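Local coordinates for aldehyde dehydrogenase (PDB 5MYP), which probably oxidises aldehydes to carboxylic acids with NAD+ as the electron acceptor, at residues R39-V42 with L43-L46; K269-E272 with S273-V276; R315-N318 with A319-Q323; R403-R406 with G407-R411. One frame throughout, in Å; residues are numbered along the deposited sequence. Where two conformers were deposited one is given.

Contact 1. Residues R39-V42 with L43-L46; sequences RKQV and LRSL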
loop_
_atom_site.group_PDB
_atom_site.type_symbol
_atom_site.label_atom_id
_atom_site.label_comp_id
_atom_site.label_asym_id
_atom_site.label_seq_id
_atom_site.Cartn_x
_atom_site.Cartn_y
_atom_site.Cartn_z
ATOM N N ARG A 39 -3.676 -6.907 23.875
ATOM C CA ARG A 39 -2.567 -6.448 23.025
ATOM C C ARG A 39 -1.378 -5.968 23.855
ATOM O O ARG A 39 -0.238 -6.306 23.546
ATOM C CB ARG A 39 -3.011 -5.324 22.086
ATOM C CG ARG A 39 -4.079 -5.712 21.084
ATOM C CD ARG A 39 -4.343 -4.577 20.113
ATOM N NE ARG A 39 -5.716 -4.565 19.606
ATOM C CZ ARG A 39 -6.201 -3.649 18.768
ATOM N NH1 ARG A 39 -5.429 -2.668 18.301
ATOM N NH2 ARG A 39 -7.468 -3.720 18.378
ATOM N N LYS A 40 -1.653 -5.193 24.904
ATOM C CA LYS A 40 -0.610 -4.746 25.837
ATOM C C LYS A 40 0.034 -5.909 26.589
ATOM O O LYS A 40 1.248 -5.905 26.777
ATOM C CB LYS A 40 -1.156 -3.710 26.826
ATOM C CG LYS A 40 -1.496 -2.378 26.172
ATOM C CD LYS A 40 -2.044 -1.383 27.190
ATOM C CE LYS A 40 -2.739 -0.230 26.485
ATOM N NZ LYS A 40 -3.251 0.815 27.413
ATOM N N GLN A 41 -0.766 -6.897 27.002
ATOM C CA GLN A 41 -0.232 -8.124 27.629
ATOM C C GLN A 41 0.776 -8.837 26.715
ATOM O O GLN A 41 1.859 -9.217 27.162
ATOM C CB GLN A 41 -1.355 -9.097 28.017
ATOM C CG GLN A 41 -2.087 -8.746 29.301
ATOM C CD GLN A 41 -3.300 -9.631 29.585
ATOM O OE1 GLN A 41 -3.999 -9.424 30.581
ATOM N NE2 GLN A 41 -3.565 -10.610 28.715
ATOM N N VAL A 42 0.414 -8.991 25.440
ATOM C CA VAL A 42 1.280 -9.660 24.459
ATOM C C VAL A 42 2.563 -8.865 24.197
ATOM O O VAL A 42 3.651 -9.446 24.133
ATOM C CB VAL A 42 0.533 -9.924 23.127
ATOM C CG1 VAL A 42 1.473 -10.384 22.026
ATOM C CG2 VAL A 42 -0.562 -10.956 23.332
ATOM N N LEU A 43 2.430 -7.549 24.040
ATOM C CA LEU A 43 3.593 -6.681 23.844
ATOM C C LEU A 43 4.529 -6.703 25.047
ATOM O O LEU A 43 5.738 -6.828 24.875
ATOM C CB LEU A 43 3.167 -5.246 23.519
ATOM C CG LEU A 43 2.489 -5.054 22.153
ATOM C CD1 LEU A 43 1.987 -3.625 22.050
ATOM C CD2 LEU A 43 3.420 -5.389 20.986
ATOM N N ARG A 44 3.969 -6.587 26.252
ATOM C CA ARG A 44 4.760 -6.688 27.493
ATOM C C ARG A 44 5.475 -8.038 27.616
ATOM O O ARG A 44 6.615 -8.100 28.075
ATOM C CB ARG A 44 3.887 -6.458 28.732
ATOM C CG ARG A 44 3.515 -4.998 28.968
ATOM C CD ARG A 44 2.988 -4.755 30.377
ATOM N NE ARG A 44 2.128 -5.835 30.874
ATOM C CZ ARG A 44 0.792 -5.879 30.807
ATOM N NH1 ARG A 44 0.070 -4.893 30.262
ATOM N NH2 ARG A 44 0.158 -6.939 31.310
ATOM N N SER A 45 4.800 -9.128 27.204
ATOM C CA SER A 45 5.391 -10.480 27.199
ATOM C C SER A 45 6.525 -10.612 26.185
ATOM O O SER A 45 7.519 -11.284 26.455
ATOM C CB SER A 45 4.327 -11.543 26.913
ATOM O OG SER A 45 3.241 -11.438 27.813
ATOM N N LEU A 46 6.378 -9.977 25.022
ATOM C CA LEU A 46 7.456 -9.932 24.019
ATOM C C LEU A 46 8.641 -9.066 24.478
ATOM O O LEU A 46 9.784 -9.372 24.156
ATOM C CB LEU A 46 6.932 -9.480 22.651
ATOM C CG LEU A 46 6.082 -10.528 21.930
ATOM C CD1 LEU A 46 5.379 -9.945 20.716
ATOM C CD2 LEU A 46 6.912 -11.740 21.529
#
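S45 meets the carbonyl of Q41 one turn back with two donors. In the S45 conformer given here, S45 OG donates to Q41 O over 2.7 Å, and S45 N reaches the same Q41 O at 2.9 Å. In that conformer the two donors come from opposite faces of the carbonyl plane. With OG anti to its own carbonyl carbon and beside its backbone N (chi1 -54°), the hydroxyl lies back against the preceding turn. The i to i+4 ladder runs on around this pair: L43 N to R39 O, R44 N to K40 O and L46 N to V42 O.

R44, also modelled in two conformers, bends at chi3 in the one given and folds its guanidinium back over the helix. One face of that group then covers Q41 CA, while R44 NH2 comes within 3.5 Å of Q41 CG and R44 NH1 within 3.8 Å of K40 CB. The Q41 amide and the guanidinium are turned 81° from each other. K40 itself extends to a salt bridge with D92.

On another side, V42 and L46 lie alongside each other, CG1 of V42 being 4.1 Å from CD1 of L46, and both touch L142 and V171. The chemistry is that of an amphipathic helix: V42, L43 and L46 pack against helix 132-143, whereas on the polar flank S45 and R44, in these conformers, turn back onto the helix's own backbone.

Contact 2. Residues K269-E272 with S273-V276; sequences KSME and SVLV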
loop_
_atom_site.group_PDB
_atom_site.type_symbol
_atom_site.label_atom_id
_atom_site.label_comp_id
_atom_site.label_asym_id
_atom_site.label_seq_id
_atom_site.Cartn_x
_atom_site.Cartn_y
_atom_site.Cartn_z
ATOM N N LYS A 269 35.833 15.223 -7.127
ATOM C CA LYS A 269 37.137 14.852 -7.717
ATOM C C LYS A 269 38.356 15.223 -6.853
ATOM O O LYS A 269 39.250 14.400 -6.641
ATOM C CB LYS A 269 37.261 15.504 -9.101
ATOM C CG LYS A 269 38.401 15.006 -9.978
ATOM C CD LYS A 269 38.447 15.776 -11.295
ATOM C CE LYS A 269 38.722 17.265 -11.088
ATOM N NZ LYS A 269 39.265 17.947 -12.297
ATOM N N SER A 270 38.368 16.455 -6.350
ATOM C CA SER A 270 39.484 16.968 -5.552
ATOM C C SER A 270 39.613 16.348 -4.152
ATOM O O SER A 270 40.682 16.446 -3.543
ATOM C CB SER A 270 39.402 18.499 -5.436
ATOM O OG SER A 270 38.425 18.904 -4.493
ATOM N N MET A 271 38.544 15.722 -3.650
ATOM C CA MET A 271 38.526 15.117 -2.317
ATOM C C MET A 271 38.810 13.617 -2.269
ATOM O O MET A 271 38.823 13.043 -1.179
ATOM C CB MET A 271 37.160 15.378 -1.656
ATOM C CG MET A 271 36.781 16.843 -1.506
ATOM S SD MET A 271 37.839 17.649 -0.291
ATOM C CE MET A 271 37.772 19.345 -0.862
ATOM N N GLU A 272 39.058 12.985 -3.420
ATOM C CA GLU A 272 39.215 11.523 -3.479
ATOM C C GLU A 272 40.330 11.009 -2.569
ATOM O O GLU A 272 40.122 10.059 -1.817
ATOM C CB GLU A 272 39.476 11.046 -4.915
ATOM C CG GLU A 272 39.369 9.530 -5.101
ATOM C CD GLU A 272 39.901 9.036 -6.441
ATOM O OE1 GLU A 272 40.262 9.854 -7.313
ATOM O OE2 GLU A 272 39.956 7.809 -6.632
ATOM N N SER A 273 41.503 11.638 -2.642
ATOM C CA SER A 273 42.671 11.156 -1.901
ATOM C C SER A 273 42.488 11.299 -0.393
ATOM O O SER A 273 42.738 10.351 0.346
ATOM C CB SER A 273 43.948 11.873 -2.350
ATOM O OG SER A 273 45.089 11.324 -1.711
ATOM N N VAL A 274 42.055 12.479 0.055
ATOM C CA VAL A 274 41.822 12.712 1.491
ATOM C C VAL A 274 40.741 11.795 2.082
ATOM O O VAL A 274 40.889 11.320 3.208
ATOM C CB VAL A 274 41.521 14.195 1.842
ATOM C CG1 VAL A 274 42.743 15.064 1.569
ATOM C CG2 VAL A 274 40.292 14.736 1.116
ATOM N N LEU A 275 39.683 11.527 1.315
ATOM C CA LEU A 275 38.627 10.614 1.764
ATOM C C LEU A 275 39.148 9.189 1.912
ATOM O O LEU A 275 38.928 8.553 2.940
ATOM C CB LEU A 275 37.429 10.628 0.806
ATOM C CG LEU A 275 36.274 9.665 1.114
ATOM C CD1 LEU A 275 35.722 9.876 2.515
ATOM C CD2 LEU A 275 35.179 9.814 0.074
ATOM N N VAL A 276 39.838 8.703 0.882
ATOM C CA VAL A 276 40.356 7.329 0.874
ATOM C C VAL A 276 41.352 7.121 2.020
ATOM O O VAL A 276 41.290 6.110 2.717
ATOM C CB VAL A 276 40.968 6.963 -0.500
ATOM C CG1 VAL A 276 41.749 5.657 -0.442
ATOM C CG2 VAL A 276 39.869 6.878 -1.558
#
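V274 turns its CG2 into the space between its own backbone N and carbonyl carbon, with CG1 anti to that carbon (chi1 -66°), and this sets CG2 down on the preceding turn, 3.2 Å from M271 O. M271 meets the same methyl from its own side: its chain bends at chi2 (-69°), bringing SD to 4.1 Å from V274 CG2, and the two side chains run obliquely past one another. The methyl thus touches both the carbonyl oxygen and the thioether sulfur of M271.

M271 O is also the acceptor of the first backbone bond across the contact, taking L275 N at 3.0 Å almost in line with the carbonyl. The next rung follows at once, V276 N to E272 O, also 3.0 Å. V276 leans its CG2 over that same oxygen, so each of the two carbonyls carries an N-H and a valine methyl. L275 CB rests 3.4 Å from M271 O, and the rest of its side chain turns inward onto M240 and V243 of helix 240-252 and onto V265 and V267 of strand 264-268.

K269-M271 form a short 3-10 turn directly after that strand, and S270 OG bonds back to E268. This is the strand-to-helix connection of an alpha/beta domain: strand 264-268 of the mixed sheet passes through one tight turn into helix 272-287, whose first residues lie at the protein surface.

Contact 3. Residues R315-N318 with A319-Q323; sequences RIVN and ASHFQ. Unlike the reference sequence in segment 319-323: Q323 (reference His).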
loop_
_atom_site.group_PDB
_atom_site.type_symbol
_atom_site.label_atom_id
_atom_site.label_comp_id
_atom_site.label_asym_id
_atom_site.label_seq_id
_atom_site.Cartn_x
_atom_site.Cartn_y
_atom_site.Cartn_z
ATOM N N ARG A 315 31.150 -12.493 9.946
ATOM C CA ARG A 315 31.437 -13.438 8.886
ATOM C C ARG A 315 30.531 -13.160 7.681
ATOM O O ARG A 315 29.409 -12.663 7.842
ATOM C CB ARG A 315 31.231 -14.865 9.437
ATOM C CG ARG A 315 29.813 -15.424 9.463
ATOM C CD ARG A 315 29.833 -16.944 9.405
ATOM N NE ARG A 315 30.708 -17.512 10.429
ATOM C CZ ARG A 315 30.391 -17.688 11.716
ATOM N NH1 ARG A 315 29.219 -17.291 12.217
ATOM N NH2 ARG A 315 31.289 -18.213 12.543
ATOM N N ILE A 316 31.018 -13.499 6.490
ATOM C CA ILE A 316 30.181 -13.532 5.290
ATOM C C ILE A 316 29.248 -14.743 5.432
ATOM O O ILE A 316 29.634 -15.765 5.990
ATOM C CB ILE A 316 31.015 -13.612 3.984
ATOM C CG1 ILE A 316 32.031 -12.455 3.898
ATOM C CG2 ILE A 316 30.110 -13.623 2.754
ATOM C CD1 ILE A 316 31.448 -11.070 4.078
ATOM N N VAL A 317 28.015 -14.602 4.950
ATOM C CA VAL A 317 26.954 -15.604 5.178
ATOM C C VAL A 317 27.322 -17.031 4.748
ATOM O O VAL A 317 27.035 -17.983 5.472
ATOM C CB VAL A 317 25.612 -15.161 4.534
ATOM C CG1 VAL A 317 25.684 -15.137 3.012
ATOM C CG2 VAL A 317 24.454 -16.031 5.010
ATOM N N ASN A 318 27.977 -17.171 3.595
ATOM C CA ASN A 318 28.372 -18.488 3.080
ATOM C C ASN A 318 29.491 -18.373 2.041
ATOM O O ASN A 318 29.857 -17.264 1.633
ATOM C CB ASN A 318 27.150 -19.245 2.513
ATOM C CG ASN A 318 26.436 -18.490 1.395
ATOM O OD1 ASN A 318 27.061 -17.804 0.587
ATOM N ND2 ASN A 318 25.115 -18.626 1.343
ATOM N N ALA A 319 30.023 -19.523 1.624
ATOM C CA ALA A 319 31.119 -19.590 0.647
ATOM C C ALA A 319 30.776 -18.937 -0.696
ATOM O O ALA A 319 31.616 -18.262 -1.291
ATOM C CB ALA A 319 31.540 -21.042 0.432
ATOM N N SER A 320 29.544 -19.137 -1.163
ATOM C CA SER A 320 29.078 -18.557 -2.430
ATOM C C SER A 320 29.144 -17.029 -2.432
ATOM O O SER A 320 29.661 -16.426 -3.372
ATOM C CB SER A 320 27.646 -19.007 -2.718
ATOM O OG SER A 320 27.568 -20.423 -2.740
ATOM N N HIS A 321 28.626 -16.419 -1.369
ATOM C CA HIS A 321 28.694 -14.963 -1.195
ATOM C C HIS A 321 30.140 -14.470 -1.029
ATOM O O HIS A 321 30.490 -13.406 -1.537
ATOM C CB HIS A 321 27.822 -14.507 -0.015
ATOM C CG HIS A 321 26.352 -14.489 -0.318
ATOM N ND1 HIS A 321 25.556 -13.389 -0.074
ATOM C CD2 HIS A 321 25.538 -15.428 -0.860
ATOM C CE1 HIS A 321 24.314 -13.655 -0.442
ATOM N NE2 HIS A 321 24.278 -14.884 -0.924
ATOM N N PHE A 322 30.968 -15.251 -0.330
ATOM C CA PHE A 322 32.395 -14.946 -0.178
ATOM C C PHE A 322 33.103 -14.846 -1.539
ATOM O O PHE A 322 33.786 -13.859 -1.805
ATOM C CB PHE A 322 33.086 -15.995 0.709
ATOM C CG PHE A 322 34.561 -15.774 0.878
ATOM C CD1 PHE A 322 35.471 -16.301 -0.038
ATOM C CD2 PHE A 322 35.047 -15.045 1.956
ATOM C CE1 PHE A 322 36.831 -16.094 0.111
ATOM C CE2 PHE A 322 36.409 -14.837 2.111
ATOM C CZ PHE A 322 37.302 -15.360 1.186
ATOM N N GLN A 323 32.931 -15.866 -2.380
ATOM C CA GLN A 323 33.562 -15.902 -3.707
ATOM C C GLN A 323 33.090 -14.756 -4.606
ATOM O O GLN A 323 33.892 -14.160 -5.323
ATOM C CB GLN A 323 33.308 -17.251 -4.394
ATOM C CG GLN A 323 33.974 -18.432 -3.698
ATOM C CD GLN A 323 33.353 -19.771 -4.061
ATOM O OE1 GLN A 323 32.879 -19.971 -5.180
ATOM N NE2 GLN A 323 33.363 -20.702 -3.113
#
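Two hydrogen bonds join N318 to the first turn of the helix that follows it. N318 OD1 accepts from H321 N at 2.9 Å, with an N-H...O angle of 169° and the donor nearly in line with the C=O; this is the N-cap bond. N318 O accepts from F322 N at 3.0 Å, in the carbonyl plane, and opens the regular helical ladder. The first torsion of N318 (chi1 58°) places CG between backbone N and carbonyl carbon, which swings the amide over the helix start to meet the H321 N-H in the first turn.

The H321 ring contributes a CH-pi contact. V317 CG1 lies over one face, 3.6 Å from the ring centroid and 21° off the ring normal. The N318 amide and the imidazole are steeply inclined to each other, with N318 OD1 only 3.2 Å from H321 CD2.

Apolar packing comes from I316. I316 CG2 touches H321 CB at 3.7 Å and F322 CB at 4.3 Å, while I316 CG1 lies at the edge of the F322 ring.

Around these residues, V317 N is held by Q257 and the V317 side chain touches W127, while the H321 side chain lies about 11 Å from that of C259, the predicted active-site cysteine. I316 and F322 both pack on I347 of strand 346-353, seating the start of helix 319-328 against that sheet strand.

Contact 4. Residues R403-R406 with G407-R411; sequences RFIR and GVESR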
loop_
_atom_site.group_PDB
_atom_site.type_symbol
_atom_site.label_atom_id
_atom_site.label_comp_id
_atom_site.label_asym_id
_atom_site.label_seq_id
_atom_site.Cartn_x
_atom_site.Cartn_y
_atom_site.Cartn_z
ATOM N N ARG A 403 22.388 24.347 -0.567
ATOM C CA ARG A 403 21.968 24.279 -1.971
ATOM C C ARG A 403 22.349 22.949 -2.627
ATOM O O ARG A 403 21.555 22.386 -3.383
ATOM C CB ARG A 403 22.554 25.448 -2.773
ATOM C CG ARG A 403 22.091 25.513 -4.223
ATOM C CD ARG A 403 22.773 26.649 -4.969
ATOM N NE ARG A 403 22.270 27.963 -4.564
ATOM C CZ ARG A 403 21.160 28.549 -5.021
ATOM N NH1 ARG A 403 20.374 27.949 -5.918
ATOM N NH2 ARG A 403 20.823 29.755 -4.568
ATOM N N PHE A 404 23.555 22.457 -2.343
ATOM C CA PHE A 404 24.005 21.155 -2.862
ATOM C C PHE A 404 23.115 20.019 -2.361
ATOM O O PHE A 404 22.683 19.177 -3.146
ATOM C CB PHE A 404 25.461 20.873 -2.468
ATOM C CG PHE A 404 25.971 19.545 -2.959
ATOM C CD1 PHE A 404 26.429 19.400 -4.265
ATOM C CD2 PHE A 404 25.989 18.432 -2.118
ATOM C CE1 PHE A 404 26.903 18.175 -4.724
ATOM C CE2 PHE A 404 26.450 17.204 -2.573
ATOM C CZ PHE A 404 26.910 17.076 -3.878
ATOM N N ILE A 405 22.847 20.016 -1.055
ATOM C CA ILE A 405 22.035 18.973 -0.412
ATOM C C ILE A 405 20.619 18.978 -0.993
ATOM O O ILE A 405 20.092 17.922 -1.356
ATOM C CB ILE A 405 21.991 19.152 1.128
ATOM C CG1 ILE A 405 23.386 18.922 1.736
ATOM C CG2 ILE A 405 20.975 18.207 1.771
ATOM C CD1 ILE A 405 23.583 19.565 3.095
ATOM N N ARG A 406 20.029 20.170 -1.087
ATOM C CA ARG A 406 18.692 20.361 -1.667
ATOM C C ARG A 406 18.613 19.861 -3.111
ATOM O O ARG A 406 17.622 19.238 -3.497
ATOM C CB ARG A 406 18.281 21.840 -1.603
ATOM C CG ARG A 406 16.815 22.102 -1.933
ATOM C CD ARG A 406 16.396 23.524 -1.603
ATOM N NE ARG A 406 15.006 23.779 -1.989
ATOM C CZ ARG A 406 14.331 24.904 -1.741
ATOM N NH1 ARG A 406 14.899 25.923 -1.093
ATOM N NH2 ARG A 406 13.069 25.015 -2.150
ATOM N N GLY A 407 19.651 20.143 -3.897
ATOM C CA GLY A 407 19.732 19.689 -5.284
ATOM C C GLY A 407 19.762 18.177 -5.434
ATOM O O GLY A 407 19.058 17.621 -6.282
ATOM N N VAL A 408 20.564 17.513 -4.602
ATOM C CA VAL A 408 20.679 16.051 -4.628
ATOM C C VAL A 408 19.372 15.391 -4.166
ATOM O O VAL A 408 18.911 14.447 -4.801
ATOM C CB VAL A 408 21.877 15.544 -3.781
ATOM C CG1 VAL A 408 21.885 14.017 -3.689
ATOM C CG2 VAL A 408 23.196 16.036 -4.370
ATOM N N GLU A 409 18.788 15.891 -3.074
ATOM C CA GLU A 409 17.496 15.395 -2.565
ATOM C C GLU A 409 16.386 15.486 -3.611
ATOM O O GLU A 409 15.679 14.511 -3.868
ATOM C CB GLU A 409 17.053 16.187 -1.328
ATOM C CG GLU A 409 17.812 15.865 -0.052
ATOM C CD GLU A 409 17.436 16.769 1.114
ATOM O OE1 GLU A 409 16.421 17.504 1.028
ATOM O OE2 GLU A 409 18.148 16.740 2.137
ATOM N N SER A 410 16.252 16.665 -4.211
ATOM C CA SER A 410 15.157 16.945 -5.131
ATOM C C SER A 410 15.276 16.218 -6.481
ATOM O O SER A 410 14.269 16.050 -7.168
ATOM C CB SER A 410 15.021 18.460 -5.334
ATOM O OG SER A 410 16.136 18.986 -6.022
ATOM N N ARG A 411 16.483 15.784 -6.850
ATOM C CA ARG A 411 16.731 15.133 -8.148
ATOM C C ARG A 411 17.003 13.620 -8.066
ATOM O O ARG A 411 17.322 12.999 -9.087
ATOM C CB ARG A 411 17.903 15.832 -8.851
ATOM C CG ARG A 411 17.659 17.294 -9.190
ATOM C CD ARG A 411 16.739 17.450 -10.385
ATOM N NE ARG A 411 16.371 18.848 -10.623
ATOM C CZ ARG A 411 15.621 19.279 -11.641
ATOM N NH1 ARG A 411 15.140 18.429 -12.547
ATOM N NH2 ARG A 411 15.348 20.577 -11.756
#
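Helix 402-411 is the crossover helix of a beta-alpha-beta unit between the parallel strands 395-398 and 417-419, and F404 meets V408 on the side facing the sheet. V408 CG2 lies over one face of the F404 ring, a CH-pi contact 4.1 Å from the centroid and 20° off the normal, displaced toward the rim near CE2 and CZ. F404 has CG anti to its backbone N (chi1 179°), which lays the ring alongside the next turn. Both side chains also rest on V397.

Next to them I405 and E409 run side by side in the same direction, I405 CG2 coming 3.2 Å from E409 OE2. The carboxylate is also used at the subunit interface: E409 OE2 forms a salt bridge with R461 of the second subunit, and OE1 takes a hydrogen bond from Q114 of that subunit. Such pairing would probably keep the buried carboxylate ionised.

The backbone ladder is regular, with G407 N to R403 O, V408 N to F404 O and E409 N to I405 O, the last at 3.0 Å and 171°. R411 NH1 reaches D31 of the second subunit by another salt bridge. At S410 the hydroxyl turns back on the helix: S410 OG is 2.9 Å from R406 O and 3.2 Å from G407 O, while S410 N donates to R406 O at 3.0 Å.

In chain order contact 1 comes first, on helix 36-52, followed by contacts 2, 3 and 4, none enclosing another. Contacts 2 and 4 are the closest pair, with centres about 21 Å apart on the same side of the chain's centre; both border the mixed sheet that contains strands 264-268 and 395-398, contact 2 just after the first of these and contact 4 between strands 395-398 and 417-419. Contact 3 packs on strand 346-353 of that sheet, its centre about 30 Å from that of contact 2. Contact 1, packed on helices 69-95 and 132-143, lies about 51 Å from contact 2 between centres. Only contact 4 touches the second subunit, so helix 402-411 forms part of the subunit interface.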